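Local coordinates for chromosome partition protein Smc (Pyrococcus yayanosii, PDB 5XEI) that probably serves in chromosome condensation and partitioning as a homodimeric, DNA-binding ATPase whose head domains and hinge are separated by long coiled coils, at residues 193-204 against 329-340. Numbering follows the deposited sequence.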
loop_
_atom_site.group_PDB
_atom_site.type_symbol
_atom_site.label_atom_id
_atom_site.label_comp_id
_atom_site.label_asym_id
_atom_site.label_seq_id
_atom_site.Cartn_x
_atom_site.Cartn_y
_atom_site.Cartn_z
ATOM N N VAL A 193 -22.572 2.569 11.213
ATOM C CA VAL A 193 -23.353 2.007 12.302
ATOM C C VAL A 193 -23.752 3.096 13.292
ATOM O O VAL A 193 -24.894 3.133 13.764
ATOM C CB VAL A 193 -22.561 0.867 12.961
ATOM C CG1 VAL A 193 -23.058 0.603 14.342
ATOM C CG2 VAL A 193 -22.687 -0.379 12.113
ATOM N N ASP A 194 -22.836 4.026 13.588
ATOM C CA ASP A 194 -23.156 5.109 14.518
ATOM C C ASP A 194 -24.320 5.953 14.016
ATOM O O ASP A 194 -25.175 6.388 14.805
ATOM C CB ASP A 194 -21.942 6.007 14.734
ATOM C CG ASP A 194 -20.843 5.324 15.490
ATOM O OD1 ASP A 194 -21.088 4.858 16.631
ATOM O OD2 ASP A 194 -19.727 5.262 14.932
ATOM N N LEU A 195 -24.346 6.230 12.710
ATOM C CA LEU A 195 -25.415 7.046 12.156
ATOM C C LEU A 195 -26.734 6.279 12.154
ATOM O O LEU A 195 -27.799 6.879 12.331
ATOM C CB LEU A 195 -25.033 7.524 10.752
ATOM C CG LEU A 195 -24.066 8.705 10.560
ATOM C CD1 LEU A 195 -23.815 9.009 9.062
ATOM C CD2 LEU A 195 -24.598 9.947 11.236
ATOM N N LEU A 196 -26.677 4.950 12.002
ATOM C CA LEU A 196 -27.881 4.135 12.077
ATOM C C LEU A 196 -28.406 4.059 13.496
ATOM O O LEU A 196 -29.622 4.101 13.719
ATOM C CB LEU A 196 -27.599 2.740 11.549
ATOM C CG LEU A 196 -27.159 2.790 10.085
ATOM C CD1 LEU A 196 -26.972 1.400 9.554
ATOM C CD2 LEU A 196 -28.147 3.535 9.221
ATOM N N ILE A 197 -27.502 3.934 14.465
ATOM C CA ILE A 197 -27.914 3.881 15.861
ATOM C C ILE A 197 -28.594 5.171 16.262
ATOM O O ILE A 197 -29.564 5.167 17.026
ATOM C CB ILE A 197 -26.702 3.592 16.750
ATOM C CG1 ILE A 197 -26.149 2.212 16.428
ATOM C CG2 ILE A 197 -27.052 3.786 18.219
ATOM C CD1 ILE A 197 -25.179 1.678 17.470
ATOM N N LYS A 198 -28.101 6.301 15.761
ATOM C CA LYS A 198 -28.671 7.563 16.197
ATOM C C LYS A 198 -30.121 7.695 15.719
ATOM O O LYS A 198 -31.003 8.044 16.511
ATOM C CB LYS A 198 -27.786 8.728 15.740
ATOM C CG LYS A 198 -28.326 10.095 16.155
ATOM C CD LYS A 198 -27.243 11.181 16.195
ATOM C CE LYS A 198 -27.746 12.420 16.949
ATOM N NZ LYS A 198 -26.609 13.238 17.496
ATOM N N GLU A 199 -30.399 7.366 14.450
ATOM C CA GLU A 199 -31.773 7.467 13.957
ATOM C C GLU A 199 -32.661 6.404 14.586
ATOM O O GLU A 199 -33.775 6.696 15.040
ATOM C CB GLU A 199 -31.845 7.350 12.429
ATOM C CG GLU A 199 -33.328 7.258 11.966
ATOM C CD GLU A 199 -33.564 7.365 10.446
ATOM O OE1 GLU A 199 -34.626 6.883 9.973
ATOM O OE2 GLU A 199 -32.723 7.949 9.726
ATOM N N VAL A 200 -32.195 5.155 14.586
ATOM C CA VAL A 200 -32.990 4.069 15.135
ATOM C C VAL A 200 -33.371 4.374 16.574
ATOM O O VAL A 200 -34.536 4.250 16.967
ATOM C CB VAL A 200 -32.224 2.747 15.006
ATOM C CG1 VAL A 200 -32.741 1.753 16.007
ATOM C CG2 VAL A 200 -32.358 2.220 13.575
ATOM N N LYS A 201 -32.399 4.823 17.368
ATOM C CA LYS A 201 -32.672 5.181 18.754
ATOM C C LYS A 201 -33.745 6.263 18.835
ATOM O O LYS A 201 -34.542 6.296 19.781
ATOM C CB LYS A 201 -31.366 5.620 19.420
ATOM C CG LYS A 201 -31.466 6.223 20.793
ATOM C CD LYS A 201 -32.217 5.339 21.758
ATOM C CE LYS A 201 -32.149 5.940 23.144
ATOM N NZ LYS A 201 -33.500 6.363 23.554
ATOM N N LYS A 202 -33.822 7.123 17.830
ATOM C CA LYS A 202 -34.806 8.193 17.899
ATOM C C LYS A 202 -36.169 7.698 17.422
ATOM O O LYS A 202 -37.209 8.020 18.018
ATOM C CB LYS A 202 -34.277 9.387 17.103
ATOM C CG LYS A 202 -35.279 10.404 16.685
ATOM C CD LYS A 202 -34.587 11.438 15.797
ATOM C CE LYS A 202 -35.572 12.310 15.018
ATOM N NZ LYS A 202 -34.916 13.523 14.440
ATOM N N GLN A 203 -36.170 6.864 16.385
ATOM C CA GLN A 203 -37.380 6.171 15.976
ATOM C C GLN A 203 -37.930 5.299 17.097
ATOM O O GLN A 203 -39.143 5.276 17.342
ATOM C CB GLN A 203 -37.073 5.344 14.739
ATOM C CG GLN A 203 -37.951 4.148 14.575
ATOM C CD GLN A 203 -37.808 3.528 13.204
ATOM O OE1 GLN A 203 -36.696 3.437 12.652
ATOM N NE2 GLN A 203 -38.939 3.109 12.630
ATOM N N LEU A 204 -37.054 4.581 17.799
ATOM C CA LEU A 204 -37.499 3.680 18.860
ATOM C C LEU A 204 -38.315 4.430 19.898
ATOM O O LEU A 204 -39.272 3.893 20.466
ATOM C CB LEU A 204 -36.284 3.028 19.517
ATOM C CG LEU A 204 -36.280 1.636 20.145
ATOM C CD1 LEU A 204 -34.847 1.316 20.557
ATOM C CD2 LEU A 204 -37.222 1.487 21.313
ATOM N N VAL A 329 -38.090 -2.720 16.027
ATOM C CA VAL A 329 -37.074 -1.686 15.980
ATOM C C VAL A 329 -36.121 -1.860 17.143
ATOM O O VAL A 329 -34.923 -1.575 17.024
ATOM C CB VAL A 329 -37.722 -0.293 15.962
ATOM C CG1 VAL A 329 -36.667 0.782 15.996
ATOM C CG2 VAL A 329 -38.593 -0.127 14.731
ATOM N N GLU A 330 -36.611 -2.379 18.262
ATOM C CA GLU A 330 -35.720 -2.641 19.376
ATOM C C GLU A 330 -34.681 -3.715 19.028
ATOM O O GLU A 330 -33.488 -3.549 19.313
ATOM C CB GLU A 330 -36.526 -3.019 20.607
ATOM C CG GLU A 330 -35.618 -3.451 21.691
ATOM C CD GLU A 330 -35.361 -2.319 22.636
ATOM O OE1 GLU A 330 -34.249 -2.267 23.179
ATOM O OE2 GLU A 330 -36.260 -1.479 22.817
ATOM N N ARG A 331 -35.112 -4.822 18.409
ATOM C CA ARG A 331 -34.139 -5.815 17.953
ATOM C C ARG A 331 -33.090 -5.178 17.058
ATOM O O ARG A 331 -31.892 -5.431 17.222
ATOM C CB ARG A 331 -34.821 -6.981 17.228
ATOM C CG ARG A 331 -35.873 -7.690 18.047
ATOM C CD ARG A 331 -36.357 -8.998 17.411
ATOM N NE ARG A 331 -37.818 -9.032 17.366
ATOM C CZ ARG A 331 -38.585 -9.667 18.253
ATOM N NH1 ARG A 331 -39.911 -9.631 18.124
ATOM N NH2 ARG A 331 -38.036 -10.324 19.277
ATOM N N ARG A 332 -33.511 -4.325 16.128
ATOM C CA ARG A 332 -32.541 -3.631 15.289
ATOM C C ARG A 332 -31.618 -2.761 16.138
ATOM O O ARG A 332 -30.402 -2.710 15.908
ATOM C CB ARG A 332 -33.261 -2.795 14.235
ATOM C CG ARG A 332 -32.346 -2.318 13.137
ATOM C CD ARG A 332 -33.025 -1.374 12.173
ATOM N NE ARG A 332 -32.021 -0.741 11.316
ATOM C CZ ARG A 332 -32.225 0.368 10.601
ATOM N NH1 ARG A 332 -33.405 0.984 10.620
ATOM N NH2 ARG A 332 -31.246 0.862 9.861
ATOM N N TYR A 333 -32.172 -2.105 17.153
ATOM C CA TYR A 333 -31.357 -1.291 18.040
ATOM C C TYR A 333 -30.299 -2.137 18.725
ATOM O O TYR A 333 -29.100 -1.880 18.589
ATOM C CB TYR A 333 -32.242 -0.606 19.066
ATOM C CG TYR A 333 -31.525 0.415 19.892
ATOM C CD1 TYR A 333 -30.991 1.555 19.306
ATOM C CD2 TYR A 333 -31.407 0.262 21.264
ATOM C CE1 TYR A 333 -30.333 2.508 20.064
ATOM C CE2 TYR A 333 -30.764 1.207 22.030
ATOM C CZ TYR A 333 -30.230 2.327 21.426
ATOM O OH TYR A 333 -29.584 3.261 22.197
ATOM N N LEU A 334 -30.729 -3.174 19.452
ATOM C CA LEU A 334 -29.776 -4.007 20.176
ATOM C C LEU A 334 -28.776 -4.670 19.241
ATOM O O LEU A 334 -27.672 -5.033 19.679
ATOM C CB LEU A 334 -30.495 -5.070 21.007
ATOM C CG LEU A 334 -30.863 -4.596 22.412
ATOM C CD1 LEU A 334 -31.506 -5.690 23.215
ATOM C CD2 LEU A 334 -29.656 -4.034 23.156
ATOM N N GLU A 335 -29.106 -4.807 17.962
ATOM C CA GLU A 335 -28.118 -5.457 17.132
ATOM C C GLU A 335 -27.097 -4.488 16.590
ATOM O O GLU A 335 -25.927 -4.847 16.445
ATOM C CB GLU A 335 -28.787 -6.196 16.000
ATOM C CG GLU A 335 -29.032 -7.598 16.394
ATOM C CD GLU A 335 -29.539 -8.412 15.250
ATOM O OE1 GLU A 335 -28.942 -8.330 14.143
ATOM O OE2 GLU A 335 -30.556 -9.115 15.470
ATOM N N LEU A 336 -27.517 -3.264 16.283
ATOM C CA LEU A 336 -26.542 -2.237 15.944
ATOM C C LEU A 336 -25.558 -2.002 17.096
ATOM O O LEU A 336 -24.356 -1.851 16.862
ATOM C CB LEU A 336 -27.264 -0.952 15.560
ATOM C CG LEU A 336 -28.076 -0.939 14.276
ATOM C CD1 LEU A 336 -28.784 0.403 14.156
ATOM C CD2 LEU A 336 -27.170 -1.165 13.070
ATOM N N LYS A 337 -26.044 -1.974 18.346
ATOM C CA LYS A 337 -25.139 -1.881 19.482
ATOM C C LYS A 337 -24.234 -3.098 19.557
ATOM O O LYS A 337 -23.123 -3.020 20.098
ATOM C CB LYS A 337 -25.910 -1.748 20.798
ATOM C CG LYS A 337 -27.014 -0.730 20.776
ATOM C CD LYS A 337 -26.650 0.559 21.493
ATOM C CE LYS A 337 -26.946 0.504 22.987
ATOM N NZ LYS A 337 -26.896 1.900 23.554
ATOM N N SER A 338 -24.695 -4.236 19.041
ATOM C CA SER A 338 -23.833 -5.404 19.030
ATOM C C SER A 338 -22.793 -5.281 17.938
ATOM O O SER A 338 -21.603 -5.465 18.184
ATOM C CB SER A 338 -24.645 -6.677 18.835
ATOM O OG SER A 338 -23.763 -7.782 18.747
ATOM N N LYS A 339 -23.233 -4.959 16.730
ATOM C CA LYS A 339 -22.316 -4.789 15.611
ATOM C C LYS A 339 -21.237 -3.748 15.927
ATOM O O LYS A 339 -20.037 -4.016 15.767
ATOM C CB LYS A 339 -23.127 -4.408 14.376
ATOM C CG LYS A 339 -22.340 -4.033 13.153
ATOM C CD LYS A 339 -22.634 -5.015 12.017
ATOM C CE LYS A 339 -22.365 -4.382 10.644
ATOM N NZ LYS A 339 -22.412 -5.357 9.510
ATOM N N ARG A 340 -21.643 -2.561 16.400
ATOM C CA ARG A 340 -20.674 -1.524 16.739
ATOM C C ARG A 340 -19.515 -2.090 17.551
ATOM O O ARG A 340 -18.356 -1.964 17.149
ATOM C CB ARG A 340 -21.339 -0.370 17.497
ATOM C CG ARG A 340 -20.324 0.618 18.100
ATOM C CD ARG A 340 -20.937 1.964 18.450
ATOM N NE ARG A 340 -21.780 1.895 19.644
ATOM C CZ ARG A 340 -22.701 2.805 19.972
ATOM N NH1 ARG A 340 -23.434 2.655 21.081
ATOM N NH2 ARG A 340 -22.906 3.857 19.177
#
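Asp194 OD1 takes a hydrogen bond from Arg340 NH2 at 3.3 Å, nearly straight at 163° and close to the guanidinium plane, which makes this long salt bridge the one polar link between 193-204 and 329-340. The arginine gets there by running out extended and then bending at chi3, and Ile197 CD1 lies over one face of its guanidinium, nearer the outside of the group than its centre. Ile197 is a knob in the hole formed by Tyr333, Leu336, Lys337 and Arg340; its CG1 packs on Leu336 CB at 3.5 Å, the two side chains lying alongside, pointing opposite ways. One turn on, Val200 fills the next hole, between Val329, Arg332, Tyr333 and Leu336. Its two methyls divide the work: CG2 sits over a face of the Arg332 guanidinium, 3.4 Å from NH1, while CG1 meets the edge of the Tyr333 ring at CD1. Tyr333 answers as a knob from the other helix. With CG anti to the backbone N (chi1 -171°), its ring reaches in among Ile197, Val200, Lys201 and Leu204, where Leu204 CD1 comes within 3.5 Å of CG and the aliphatic chain of Lys201 runs beside the hydroxyl. That lysine's amine turns elsewhere, to a salt bridge with Asp205. An alanine in place of Tyr333 would probably leave the Lys201 methylenes without the ring they lie against and Leu204 CD1 with little more than a CB to touch. Val329 closes this end against Gln203 and Leu204. The axes of the two segments run roughly antiparallel, 149° between their directions, and come within 9.6 Å; the reciprocal knobs-into-holes packing is that of the coiled-coil arm leading away from the ATPase head: an apolar seam holds the two helices together, with Arg340 adding a salt bridge and both arginines offering a guanidinium face to an aliphatic side chain.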